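Local atomic coordinates of RNA-binding protein RMD9, mitochondrial (Saccharomyces cerevisiae S288C, PDB entry 7A9X), a protein that binds a dodecameric motif in the 3'-UTR of mitochondrial mRNAs and takes part in their processing or stability. Residues 403-408 against 435-440; 384-389 against 417-422; 326-331 against 364-369; 474-479 against 549-554. One frame throughout, in Å; residues are numbered along the deposited sequence.

Contact 1. Residues 403-408 against 435-440; sequences FFNVML and TIISYR. With nucleotides of chain B.
The amide of Asn405 reaches the first turn of helix 436-445, where OD1 lies 3.4 Å from Ser438 CB and ND2 packs 3.8 Å from Ile437 CB. This is the tight part, short side chains letting the backbones close in until the CA atoms of Asn405 and Ser438 are 5.8 Å apart. A chi1 of -67°, with CG beside the backbone N, carries the amide to Ser438 and U10 of chain B. OD1 accepts from Tyr427 OH, while ND2 gives one hydrogen bond to Glu401 OE1 and another, 3.1 Å long, to U10 O2. Segment 403-408 lies in the pentatricopeptide repeat PPR7, and 435-440 runs into the start of PPR8 as the repeats are assigned; Asn405 is the fifth residue of PPR7, one of the two positions that read the base in this family, and asparagine there is consistent with a pyrimidine partner. An alanine here would probably leave U10 O2 and Tyr427 OH without their mate and open a gap beside Ser438. Branched Ile437 suits the space between two uracils, CG2 touching U10 and CD1 reaching C2 of U11 at 3.3 Å. Past it, Arg440 NH1 bonds O2 of U11 at 2.8 Å, its guanidinium paired with Asp134 and Asp480. The looser side is the partly exposed N-cap, where Thr435 OG1 stays 4.5 Å from Asn405 ND2 and caps Ile437 N instead, also meeting Glu401.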
# COMPACT_ATOMS: atom_id res chain seq x y z
N PHE A 403 0.77 16.11 -1.37
CA PHE A 403 2.10 16.71 -1.29
C PHE A 403 2.23 17.58 -0.05
O PHE A 403 3.19 17.45 0.72
CB PHE A 403 2.38 17.53 -2.56
CG PHE A 403 3.68 18.29 -2.51
CD1 PHE A 403 4.88 17.65 -2.77
CD2 PHE A 403 3.69 19.65 -2.23
CE1 PHE A 403 6.08 18.35 -2.74
CE2 PHE A 403 4.88 20.35 -2.20
CZ PHE A 403 6.08 19.70 -2.45
N PHE A 404 1.28 18.48 0.18
CA PHE A 404 1.31 19.33 1.36
C PHE A 404 0.80 18.61 2.61
O PHE A 404 1.21 18.97 3.72
CB PHE A 404 0.49 20.60 1.12
CG PHE A 404 1.25 21.69 0.40
CD1 PHE A 404 2.39 22.24 0.97
CD2 PHE A 404 0.82 22.16 -0.83
CE1 PHE A 404 3.09 23.24 0.31
CE2 PHE A 404 1.52 23.16 -1.49
CZ PHE A 404 2.66 23.70 -0.92
N ASN A 405 -0.06 17.60 2.45
CA ASN A 405 -0.52 16.84 3.61
C ASN A 405 0.63 16.08 4.27
O ASN A 405 0.78 16.12 5.50
CB ASN A 405 -1.63 15.87 3.21
CG ASN A 405 -2.90 16.59 2.77
OD1 ASN A 405 -3.11 17.76 3.09
ND2 ASN A 405 -3.76 15.89 2.04
N VAL A 406 1.45 15.39 3.47
CA VAL A 406 2.61 14.69 4.02
C VAL A 406 3.58 15.68 4.65
O VAL A 406 4.08 15.46 5.76
CB VAL A 406 3.30 13.86 2.92
CG1 VAL A 406 4.57 13.22 3.46
CG2 VAL A 406 2.36 12.81 2.37
N MET A 407 3.86 16.79 3.96
CA MET A 407 4.76 17.80 4.50
C MET A 407 4.28 18.31 5.85
O MET A 407 5.06 18.38 6.81
CB MET A 407 4.89 18.95 3.50
CG MET A 407 5.96 19.98 3.85
SD MET A 407 5.87 21.44 2.80
CE MET A 407 5.96 20.72 1.17
N LEU A 408 3.00 18.66 5.95
CA LEU A 408 2.46 19.19 7.20
C LEU A 408 2.48 18.14 8.31
O LEU A 408 2.80 18.46 9.46
CB LEU A 408 1.04 19.71 6.98
CG LEU A 408 0.33 20.28 8.20
CD1 LEU A 408 1.12 21.44 8.79
CD2 LEU A 408 -1.08 20.72 7.85
N THR A 435 -9.38 17.89 0.11
CA THR A 435 -10.04 16.73 0.69
C THR A 435 -10.13 16.93 2.20
O THR A 435 -9.61 17.90 2.76
CB THR A 435 -9.30 15.43 0.38
OG1 THR A 435 -8.13 15.34 1.20
CG2 THR A 435 -8.90 15.38 -1.08
N ILE A 436 -10.81 15.99 2.87
CA ILE A 436 -10.91 16.05 4.33
C ILE A 436 -9.60 15.73 5.03
O ILE A 436 -9.48 15.98 6.23
CB ILE A 436 -12.01 15.10 4.84
CG1 ILE A 436 -11.63 13.65 4.57
CG2 ILE A 436 -13.34 15.44 4.18
CD1 ILE A 436 -12.65 12.65 5.11
N ILE A 437 -8.62 15.18 4.31
CA ILE A 437 -7.35 14.82 4.94
C ILE A 437 -6.64 16.06 5.48
O ILE A 437 -6.14 16.05 6.61
CB ILE A 437 -6.45 14.06 3.94
CG1 ILE A 437 -7.22 12.93 3.25
CG2 ILE A 437 -5.21 13.53 4.65
CD1 ILE A 437 -7.70 11.86 4.18
N SER A 438 -6.59 17.13 4.69
CA SER A 438 -5.91 18.35 5.12
C SER A 438 -6.54 18.91 6.38
O SER A 438 -5.84 19.25 7.34
CB SER A 438 -5.93 19.38 3.99
OG SER A 438 -7.27 19.67 3.61
N TYR A 439 -7.87 19.02 6.40
CA TYR A 439 -8.54 19.57 7.57
C TYR A 439 -8.33 18.69 8.79
O TYR A 439 -8.26 19.21 9.92
CB TYR A 439 -10.03 19.75 7.27
CG TYR A 439 -10.31 20.67 6.10
CD1 TYR A 439 -10.33 20.19 4.80
CD2 TYR A 439 -10.55 22.03 6.31
CE1 TYR A 439 -10.58 21.04 3.73
CE2 TYR A 439 -10.80 22.88 5.24
CZ TYR A 439 -10.81 22.38 3.95
OH TYR A 439 -11.06 23.21 2.89
N ARG A 440 -8.22 17.37 8.61
CA ARG A 440 -7.87 16.50 9.72
C ARG A 440 -6.47 16.79 10.23
O ARG A 440 -6.25 16.89 11.44
CB ARG A 440 -7.99 15.03 9.30
CG ARG A 440 -9.42 14.52 9.24
CD ARG A 440 -9.48 13.12 8.66
NE ARG A 440 -10.84 12.59 8.66
CZ ARG A 440 -11.20 11.45 8.08
NH1 ARG A 440 -10.30 10.72 7.44
NH2 ARG A 440 -12.46 11.06 8.13
P U B 10 -0.02 6.26 4.18
OP1 U B 10 0.83 5.87 5.33
OP2 U B 10 -1.42 5.77 4.09
O5' U B 10 -0.05 7.86 4.12
C5' U B 10 1.11 8.63 4.41
C4' U B 10 0.78 10.10 4.44
O4' U B 10 0.20 10.49 3.17
C3' U B 10 -0.25 10.52 5.48
O3' U B 10 0.34 10.77 6.75
C2' U B 10 -0.90 11.75 4.86
O2' U B 10 -0.15 12.92 5.14
C1' U B 10 -0.81 11.45 3.37
N1 U B 10 -2.07 10.92 2.80
C2 U B 10 -2.91 11.81 2.16
O2 U B 10 -2.65 13.00 2.05
N3 U B 10 -4.06 11.27 1.65
C4 U B 10 -4.45 9.94 1.71
O4 U B 10 -5.51 9.60 1.20
C5 U B 10 -3.53 9.08 2.39
C6 U B 10 -2.40 9.59 2.90
P U B 11 -0.03 9.86 8.02
OP1 U B 11 0.96 10.14 9.09
OP2 U B 11 -0.21 8.47 7.55
O5' U B 11 -1.45 10.41 8.49
C5' U B 11 -1.58 11.71 9.04
C4' U B 11 -3.03 12.07 9.26
O4' U B 11 -3.70 12.22 7.98
C3' U B 11 -3.87 11.04 9.99
O3' U B 11 -3.70 11.08 11.40
C2' U B 11 -5.28 11.39 9.54
O2' U B 11 -5.77 12.53 10.23
C1' U B 11 -5.04 11.78 8.08
N1 U B 11 -5.23 10.64 7.16
C2 U B 11 -6.52 10.25 6.86
O2 U B 11 -7.51 10.79 7.32
N3 U B 11 -6.61 9.19 6.00
C4 U B 11 -5.56 8.50 5.42
O4 U B 11 -5.80 7.55 4.66
C5 U B 11 -4.26 8.96 5.77
C6 U B 11 -4.14 10.00 6.61

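Contact 2. Residues 384-389 against 417-422; sequences RKLQEI and RSIIDF
Ile419 and Phe422, three residues apart on helix 417-429, reach Leu386 and Gln387 of helix 379-396 across a wide groove. Each helix is the second of its pentatricopeptide repeat, PPR6 and PPR7, and such helices stack side by side along the outer layer of the alpha-alpha superhelix, here about 13 Å from the RNA at the nearest atoms. The paired CA atoms of Leu386 and Ile419 are 10.3 Å apart, so only long side chains can bridge the groove. The second segment begins with Arg417, which takes no part in the groove: NH1 lies 2.9 Å from OD2 of Asp421, one turn later, well out of the guanidinium plane, so charge alone holds the pair. Ile419 comes next. With CG1 anti to the backbone N (chi1 -161°), it extends its CD1 methyl to 4.1 Å from Leu386 CD1, the two chains meeting at about a right angle; Leu386 is backed by Phe371 and Trp414, and Ile419 also rests on Phe383. This is the buried floor of the contact, where branched aliphatic residues fit well. Ile420 turns toward the following repeat and packs on Ile449, while Asp421 completes the ion pair. Phe422 closes the walk. With CG anti to the backbone N (chi1 175°), its ring reaches toward helix 379-396, where it stands edge-to-face with Phe383 and touches Ile390. Exposed Gln387 lies beside it, its aliphatic stem bringing CG to 4.5 Å from Phe422 CZ.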
# COMPACT_ATOMS: atom_id res chain seq x y z
N ARG A 384 13.94 26.94 4.29
CA ARG A 384 14.46 27.38 3.00
C ARG A 384 14.52 26.23 2.01
O ARG A 384 14.22 26.41 0.82
CB ARG A 384 15.84 28.02 3.19
CG ARG A 384 16.66 28.14 1.91
CD ARG A 384 17.76 29.18 2.03
NE ARG A 384 18.41 29.18 3.34
CZ ARG A 384 19.37 28.34 3.70
NH1 ARG A 384 19.90 28.42 4.91
NH2 ARG A 384 19.80 27.42 2.86
N LYS A 385 14.88 25.03 2.48
CA LYS A 385 14.91 23.87 1.59
C LYS A 385 13.51 23.47 1.15
O LYS A 385 13.33 23.03 0.00
CB LYS A 385 15.62 22.70 2.27
CG LYS A 385 16.04 21.59 1.33
CD LYS A 385 17.18 22.03 0.41
CE LYS A 385 17.65 20.89 -0.48
NZ LYS A 385 18.83 21.28 -1.30
N LEU A 386 12.52 23.61 2.03
CA LEU A 386 11.14 23.32 1.64
C LEU A 386 10.67 24.23 0.52
O LEU A 386 9.99 23.79 -0.41
CB LEU A 386 10.21 23.44 2.85
CG LEU A 386 10.21 22.30 3.86
CD1 LEU A 386 9.34 22.66 5.05
CD2 LEU A 386 9.74 21.01 3.22
N GLN A 387 11.02 25.52 0.59
CA GLN A 387 10.64 26.45 -0.46
C GLN A 387 11.24 26.05 -1.80
O GLN A 387 10.58 26.16 -2.84
CB GLN A 387 11.06 27.87 -0.09
CG GLN A 387 10.32 28.44 1.12
CD GLN A 387 10.86 29.79 1.54
OE1 GLN A 387 12.00 30.14 1.23
NE2 GLN A 387 10.04 30.56 2.25
N GLU A 388 12.49 25.59 -1.79
CA GLU A 388 13.10 25.09 -3.02
C GLU A 388 12.37 23.85 -3.52
O GLU A 388 12.19 23.67 -4.73
CB GLU A 388 14.58 24.78 -2.77
CG GLU A 388 15.30 24.13 -3.94
CD GLU A 388 16.74 23.77 -3.62
OE1 GLU A 388 17.33 24.41 -2.72
OE2 GLU A 388 17.28 22.85 -4.26
N ILE A 389 11.93 22.99 -2.60
CA ILE A 389 11.17 21.80 -2.97
C ILE A 389 9.81 22.19 -3.55
O ILE A 389 9.35 21.62 -4.54
CB ILE A 389 11.03 20.87 -1.76
CG1 ILE A 389 12.40 20.34 -1.33
CG2 ILE A 389 10.08 19.72 -2.06
CD1 ILE A 389 12.40 19.60 -0.01
N ARG A 417 4.36 27.01 14.95
CA ARG A 417 3.08 27.39 14.36
C ARG A 417 3.25 28.00 12.98
O ARG A 417 2.33 27.91 12.15
CB ARG A 417 2.35 28.37 15.29
CG ARG A 417 0.96 28.77 14.83
CD ARG A 417 0.34 29.76 15.80
NE ARG A 417 -1.06 30.04 15.50
CZ ARG A 417 -1.48 31.08 14.79
NH1 ARG A 417 -0.61 31.95 14.31
NH2 ARG A 417 -2.78 31.25 14.56
N SER A 418 4.40 28.62 12.71
CA SER A 418 4.62 29.29 11.43
C SER A 418 4.50 28.31 10.27
O SER A 418 3.95 28.65 9.21
CB SER A 418 5.99 29.95 11.42
OG SER A 418 7.02 28.98 11.48
N ILE A 419 5.02 27.09 10.43
CA ILE A 419 4.95 26.12 9.35
C ILE A 419 3.53 25.61 9.15
O ILE A 419 3.16 25.20 8.04
CB ILE A 419 5.93 24.96 9.61
CG1 ILE A 419 6.22 24.19 8.32
CG2 ILE A 419 5.41 24.02 10.70
CD1 ILE A 419 6.91 25.03 7.26
N ILE A 420 2.70 25.65 10.19
CA ILE A 420 1.30 25.25 10.05
C ILE A 420 0.54 26.29 9.23
O ILE A 420 -0.19 25.95 8.29
CB ILE A 420 0.66 25.05 11.44
CG1 ILE A 420 1.47 24.05 12.26
CG2 ILE A 420 -0.78 24.59 11.30
CD1 ILE A 420 0.94 23.84 13.66
N ASP A 421 0.70 27.57 9.57
CA ASP A 421 0.06 28.63 8.81
C ASP A 421 0.63 28.74 7.40
O ASP A 421 -0.08 29.18 6.49
CB ASP A 421 0.20 29.97 9.55
CG ASP A 421 -0.40 29.93 10.94
OD1 ASP A 421 -1.39 29.20 11.14
OD2 ASP A 421 0.12 30.62 11.83
N PHE A 422 1.89 28.36 7.21
CA PHE A 422 2.49 28.40 5.88
C PHE A 422 1.83 27.36 4.97
O PHE A 422 1.48 27.67 3.82
CB PHE A 422 3.99 28.17 5.98
CG PHE A 422 4.69 28.08 4.65
CD1 PHE A 422 4.94 29.21 3.89
CD2 PHE A 422 5.10 26.85 4.16
CE1 PHE A 422 5.59 29.13 2.67
CE2 PHE A 422 5.75 26.75 2.93
CZ PHE A 422 5.99 27.89 2.19

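Contact 3. Residues 326-331 against 364-369; sequences FLQNIW and NNTFFT. With nucleotides of chain B.
Thr366 faces helix 320-334, and its CG2 methyl meets Leu327 and Gln328. The methyl is 3.8 Å from Gln328 CG and 4.1 Å from Leu327 CB. Gln328, extended beyond CG, crosses Thr366 at about a right angle, so that its stem and then its amide NE2, 4.0 Å away, pass by the same methyl. The torsion of Thr366 (chi1 -56°) divides its two branches: CG2, anti to the backbone N, goes to the neighbouring helix, while OG1 makes a weak bond back to Ser362 O. Threonine thus offers a small apolar methyl without stranding its hydroxyl, and Leu327 seals the buried side with Leu363 and Ile343. Both helices are the first of their pentatricopeptide repeats, PPR5 and PPR6, the inner layer that lines the RNA path. One residue before Thr366, Asn365 leads toward the RNA: its CG is 3.6 Å from C5' of U10 of chain B, and OD1 is weakly bonded to Arg410 NH1. A leucine in its place would probably cost Arg410 this partner and set an apolar group beside the sugar-phosphate backbone. Thr369 OG1 bonds Asn365 O at 2.6 Å, on the face opposite Thr369 N, and also meets Arg410 NE. The chemistry is therefore divided: the helices meet through the carbon atoms round one methyl, while the polar groups of Asn365 and Thr369 are tied to Arg410 beside the RNA.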
# COMPACT_ATOMS: atom_id res chain seq x y z
N PHE A 326 14.46 2.14 -2.91
CA PHE A 326 15.76 2.67 -3.32
C PHE A 326 16.11 3.93 -2.53
O PHE A 326 17.25 4.08 -2.07
CB PHE A 326 15.73 2.96 -4.82
CG PHE A 326 17.01 3.52 -5.37
CD1 PHE A 326 18.23 2.96 -5.04
CD2 PHE A 326 16.98 4.59 -6.25
CE1 PHE A 326 19.41 3.48 -5.56
CE2 PHE A 326 18.15 5.11 -6.77
CZ PHE A 326 19.37 4.55 -6.42
N LEU A 327 15.15 4.83 -2.34
CA LEU A 327 15.38 6.02 -1.53
C LEU A 327 15.73 5.66 -0.09
O LEU A 327 16.61 6.28 0.52
CB LEU A 327 14.15 6.93 -1.56
CG LEU A 327 13.83 7.63 -2.88
CD1 LEU A 327 12.48 8.32 -2.78
CD2 LEU A 327 14.92 8.64 -3.21
N GLN A 328 15.05 4.65 0.46
CA GLN A 328 15.30 4.27 1.85
C GLN A 328 16.68 3.63 2.01
O GLN A 328 17.35 3.85 3.02
CB GLN A 328 14.20 3.34 2.34
CG GLN A 328 12.86 4.03 2.54
CD GLN A 328 11.72 3.07 2.81
OE1 GLN A 328 11.85 1.86 2.61
NE2 GLN A 328 10.59 3.60 3.26
N ASN A 329 17.11 2.85 1.02
CA ASN A 329 18.43 2.23 1.08
C ASN A 329 19.54 3.27 1.01
O ASN A 329 20.57 3.14 1.68
CB ASN A 329 18.58 1.20 -0.04
CG ASN A 329 17.73 -0.03 0.19
OD1 ASN A 329 17.36 -0.34 1.32
ND2 ASN A 329 17.42 -0.74 -0.89
N ILE A 330 19.35 4.31 0.19
CA ILE A 330 20.32 5.39 0.12
C ILE A 330 20.42 6.10 1.46
O ILE A 330 21.52 6.41 1.95
CB ILE A 330 19.95 6.38 -1.01
CG1 ILE A 330 20.05 5.69 -2.37
CG2 ILE A 330 20.85 7.61 -0.96
CD1 ILE A 330 19.57 6.57 -3.51
N TRP A 331 19.28 6.37 2.09
CA TRP A 331 19.27 7.08 3.37
C TRP A 331 19.88 6.23 4.48
O TRP A 331 20.65 6.73 5.31
CB TRP A 331 17.85 7.50 3.72
CG TRP A 331 17.73 8.32 4.97
CD1 TRP A 331 17.02 8.02 6.09
CD2 TRP A 331 18.36 9.59 5.23
NE1 TRP A 331 17.15 9.02 7.03
CE2 TRP A 331 17.97 9.99 6.52
CE3 TRP A 331 19.20 10.42 4.48
CZ2 TRP A 331 18.40 11.19 7.08
CZ3 TRP A 331 19.63 11.61 5.05
CH2 TRP A 331 19.23 11.98 6.33
N ASN A 364 6.10 10.96 -2.10
CA ASN A 364 6.32 12.10 -1.22
C ASN A 364 6.32 11.69 0.24
O ASN A 364 6.99 12.33 1.07
CB ASN A 364 5.26 13.17 -1.49
CG ASN A 364 5.40 13.78 -2.87
OD1 ASN A 364 6.50 13.92 -3.40
ND2 ASN A 364 4.27 14.14 -3.47
N ASN A 365 5.59 10.63 0.59
CA ASN A 365 5.62 10.11 1.95
C ASN A 365 7.03 9.68 2.33
O ASN A 365 7.55 10.06 3.39
CB ASN A 365 4.64 8.95 2.10
CG ASN A 365 4.60 8.40 3.51
OD1 ASN A 365 4.73 9.13 4.49
ND2 ASN A 365 4.42 7.08 3.62
N THR A 366 7.67 8.88 1.47
CA THR A 366 9.03 8.44 1.73
C THR A 366 9.99 9.62 1.77
O THR A 366 10.87 9.68 2.64
CB THR A 366 9.47 7.43 0.66
OG1 THR A 366 8.55 6.34 0.64
CG2 THR A 366 10.87 6.90 0.95
N PHE A 367 9.82 10.58 0.86
CA PHE A 367 10.77 11.68 0.74
C PHE A 367 10.69 12.62 1.93
O PHE A 367 11.72 12.99 2.52
CB PHE A 367 10.51 12.44 -0.57
CG PHE A 367 11.29 13.72 -0.69
CD1 PHE A 367 12.67 13.69 -0.82
CD2 PHE A 367 10.64 14.94 -0.68
CE1 PHE A 367 13.39 14.87 -0.93
CE2 PHE A 367 11.36 16.12 -0.80
CZ PHE A 367 12.74 16.08 -0.92
N PHE A 368 9.48 13.04 2.32
CA PHE A 368 9.35 13.98 3.41
C PHE A 368 9.60 13.34 4.77
O PHE A 368 9.97 14.04 5.72
CB PHE A 368 7.97 14.65 3.38
CG PHE A 368 7.83 15.70 2.32
CD1 PHE A 368 8.69 16.79 2.30
CD2 PHE A 368 6.86 15.60 1.34
CE1 PHE A 368 8.57 17.76 1.32
CE2 PHE A 368 6.73 16.57 0.36
CZ PHE A 368 7.59 17.65 0.35
N THR A 369 9.41 12.02 4.88
CA THR A 369 9.84 11.32 6.09
C THR A 369 11.35 11.41 6.25
O THR A 369 11.85 11.70 7.34
CB THR A 369 9.38 9.86 6.04
OG1 THR A 369 7.95 9.82 5.96
CG2 THR A 369 9.82 9.12 7.29
P U B 10 -0.02 6.26 4.18
OP1 U B 10 0.83 5.87 5.33
OP2 U B 10 -1.42 5.77 4.09
O5' U B 10 -0.05 7.86 4.12
C5' U B 10 1.11 8.63 4.41
C4' U B 10 0.78 10.10 4.44
O4' U B 10 0.20 10.49 3.17
C3' U B 10 -0.25 10.52 5.48
O3' U B 10 0.34 10.77 6.75
C2' U B 10 -0.90 11.75 4.86
O2' U B 10 -0.15 12.92 5.14
C1' U B 10 -0.81 11.45 3.37
N1 U B 10 -2.07 10.92 2.80
C2 U B 10 -2.91 11.81 2.16
O2 U B 10 -2.65 13.00 2.05
N3 U B 10 -4.06 11.27 1.65
C4 U B 10 -4.45 9.94 1.71
O4 U B 10 -5.51 9.60 1.20
C5 U B 10 -3.53 9.08 2.39
C6 U B 10 -2.40 9.59 2.90

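Contact 4. Residues 474-479 against 549-554; sequences QYIANA and KRYTPY. With nucleotides of chain B.
Tyr554 O receives the shortest polar bond of the contact, from Ile476 N at 2.9 Å, with the donor lying in the carbonyl plane and an N-H...O angle of 150°. Carbon atoms crowd the same oxygen: Tyr475 CB is 3.3 Å from it and Ile476 CB 3.6 Å. The extended backbone of Ile476 carries further hydrogen bonding to Arg556, so a loop and a 3-10 turn are tied together through main-chain groups. Tyr554 is presented by that turn, in which its N bonds Tyr551 O, and this places the CB atoms of both tyrosines near one methyl. That methyl is Ile476 CD1, at 4.1 Å from Tyr551 CB and equally from Tyr554 CB; the isoleucine, stretched out with chi2 at -177°, crosses both obliquely. Its length and apolar branch suit this buried spot, which Trp461 completes by meeting the Tyr551 ring edge-to-face. The contact lies beyond the last pentatricopeptide repeat, PPR8, and joins the loop entering helix 478-486 to the end of helix 540-551. At that loop's end Ala477 takes the N-cap position, its N bonded to Asp480 OD2, and Ala479 is small enough to let C12 of chain B come close, CB lying 3.4 Å from the sugar O4'. On the outer side, the exposed Tyr475 leaves its ring at the surface.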
# COMPACT_ATOMS: atom_id res chain seq x y z
N GLN A 474 -21.11 10.88 5.67
CA GLN A 474 -22.30 10.49 6.43
C GLN A 474 -22.19 10.91 7.89
O GLN A 474 -23.01 11.70 8.38
CB GLN A 474 -22.50 8.98 6.32
CG GLN A 474 -22.25 8.43 4.92
CD GLN A 474 -22.00 6.94 4.93
OE1 GLN A 474 -21.10 6.45 4.25
NE2 GLN A 474 -22.80 6.21 5.69
N TYR A 475 -21.19 10.40 8.60
CA TYR A 475 -21.06 10.63 10.03
C TYR A 475 -19.60 10.93 10.34
O TYR A 475 -18.77 11.10 9.44
CB TYR A 475 -21.60 9.43 10.81
CG TYR A 475 -22.94 8.93 10.30
CD1 TYR A 475 -24.12 9.63 10.56
CD2 TYR A 475 -23.03 7.77 9.54
CE1 TYR A 475 -25.34 9.17 10.09
CE2 TYR A 475 -24.24 7.31 9.07
CZ TYR A 475 -25.40 8.01 9.34
OH TYR A 475 -26.61 7.56 8.87
N ILE A 476 -19.28 11.00 11.63
CA ILE A 476 -17.94 11.33 12.09
C ILE A 476 -17.15 10.05 12.27
O ILE A 476 -17.54 9.17 13.05
CB ILE A 476 -17.99 12.14 13.40
CG1 ILE A 476 -18.62 13.51 13.16
CG2 ILE A 476 -16.59 12.28 13.99
CD1 ILE A 476 -18.64 14.40 14.38
N ALA A 477 -16.04 9.93 11.55
CA ALA A 477 -15.22 8.73 11.59
C ALA A 477 -14.21 8.80 12.73
O ALA A 477 -14.06 9.82 13.41
CB ALA A 477 -14.53 8.51 10.25
N ASN A 478 -13.50 7.69 12.94
CA ASN A 478 -12.48 7.63 13.98
C ASN A 478 -11.35 8.62 13.72
O ASN A 478 -10.85 9.26 14.64
CB ASN A 478 -11.93 6.21 14.11
CG ASN A 478 -12.86 5.29 14.88
OD1 ASN A 478 -13.74 5.74 15.62
ND2 ASN A 478 -12.67 3.99 14.71
N ALA A 479 -10.94 8.75 12.45
CA ALA A 479 -9.83 9.65 12.13
C ALA A 479 -10.17 11.10 12.46
O ALA A 479 -9.28 11.89 12.78
CB ALA A 479 -9.44 9.51 10.66
N LYS A 549 -19.23 15.00 23.72
CA LYS A 549 -20.62 14.89 24.14
C LYS A 549 -21.55 15.70 23.25
O LYS A 549 -22.70 15.31 23.04
CB LYS A 549 -20.75 15.33 25.60
CG LYS A 549 -21.98 14.78 26.31
CD LYS A 549 -21.88 15.00 27.81
CE LYS A 549 -23.05 14.37 28.54
NZ LYS A 549 -24.34 14.98 28.16
N ARG A 550 -21.07 16.83 22.71
CA ARG A 550 -21.92 17.66 21.86
C ARG A 550 -22.15 17.01 20.50
O ARG A 550 -23.24 17.11 19.94
CB ARG A 550 -21.30 19.04 21.70
CG ARG A 550 -22.08 19.98 20.79
CD ARG A 550 -23.50 20.19 21.30
NE ARG A 550 -24.23 21.17 20.50
CZ ARG A 550 -24.34 22.46 20.80
NH1 ARG A 550 -25.02 23.28 20.02
NH2 ARG A 550 -23.76 22.93 21.90
N TYR A 551 -21.13 16.34 19.95
CA TYR A 551 -21.20 15.78 18.61
C TYR A 551 -21.40 14.27 18.61
O TYR A 551 -21.28 13.64 17.55
CB TYR A 551 -19.94 16.14 17.82
CG TYR A 551 -19.93 17.58 17.34
CD1 TYR A 551 -19.59 18.62 18.19
CD2 TYR A 551 -20.26 17.89 16.02
CE1 TYR A 551 -19.57 19.93 17.75
CE2 TYR A 551 -20.25 19.19 15.57
CZ TYR A 551 -19.91 20.21 16.44
OH TYR A 551 -19.90 21.51 15.99
N THR A 552 -21.71 13.67 19.76
CA THR A 552 -21.98 12.23 19.81
C THR A 552 -23.09 11.77 18.87
O THR A 552 -22.91 10.73 18.21
CB THR A 552 -22.30 11.83 21.26
OG1 THR A 552 -21.11 11.95 22.06
CG2 THR A 552 -22.80 10.39 21.33
N PRO A 553 -24.24 12.46 18.74
CA PRO A 553 -25.27 11.97 17.81
C PRO A 553 -24.82 11.89 16.36
O PRO A 553 -25.45 11.17 15.58
CB PRO A 553 -26.41 12.99 17.98
CG PRO A 553 -25.76 14.20 18.56
CD PRO A 553 -24.70 13.66 19.46
N TYR A 554 -23.75 12.58 15.98
CA TYR A 554 -23.23 12.53 14.63
C TYR A 554 -22.14 11.48 14.45
O TYR A 554 -21.51 11.43 13.39
CB TYR A 554 -22.70 13.91 14.22
CG TYR A 554 -23.74 15.00 14.28
CD1 TYR A 554 -24.62 15.21 13.22
CD2 TYR A 554 -23.85 15.83 15.39
CE1 TYR A 554 -25.58 16.20 13.27
CE2 TYR A 554 -24.80 16.83 15.44
CZ TYR A 554 -25.66 17.01 14.38
OH TYR A 554 -26.61 18.01 14.43
P C B 12 -3.18 9.77 12.17
OP1 C B 12 -2.93 10.14 13.58
OP2 C B 12 -2.10 9.16 11.36
O5' C B 12 -4.43 8.78 12.15
C5' C B 12 -5.55 9.02 13.00
C4' C B 12 -6.35 7.76 13.26
O4' C B 12 -7.18 7.47 12.10
C3' C B 12 -5.54 6.49 13.54
O3' C B 12 -6.18 5.73 14.56
C2' C B 12 -5.60 5.73 12.22
O2' C B 12 -5.48 4.33 12.34
C1' C B 12 -6.98 6.13 11.69
N1 C B 12 -7.10 6.08 10.23
C2 C B 12 -8.23 5.47 9.67
O2 C B 12 -9.09 4.99 10.42
N3 C B 12 -8.35 5.41 8.32
C4 C B 12 -7.41 5.94 7.54
N4 C B 12 -7.59 5.86 6.22
C5 C B 12 -6.25 6.57 8.08
C6 C B 12 -6.14 6.62 9.42

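In the fold
Contacts 1 and 3 are buried and join first helices of neighbouring repeats along the RNA path; they meet directly, Phe368 packing on Phe403 and Met407. Contact 2 is partly buried and further from the chain's centre, between second helices, and relies on apolar chains with ion pairs at its margins. Helix 401-410, which supplies contact 1, lies between the two helices of contact 2 in sequence and touches both. Contact 4, also partly buried, is the one with a main-chain hydrogen bond between its segments; it lies beyond the annotated repeats yet meets contact 1 where Arg440 packs on Ala477 and Ala479. Base recognition belongs to contact 1; contacts 3 and 4 pack against the RNA, through Asn365 at sugar and phosphate and Ala479 at sugar and base.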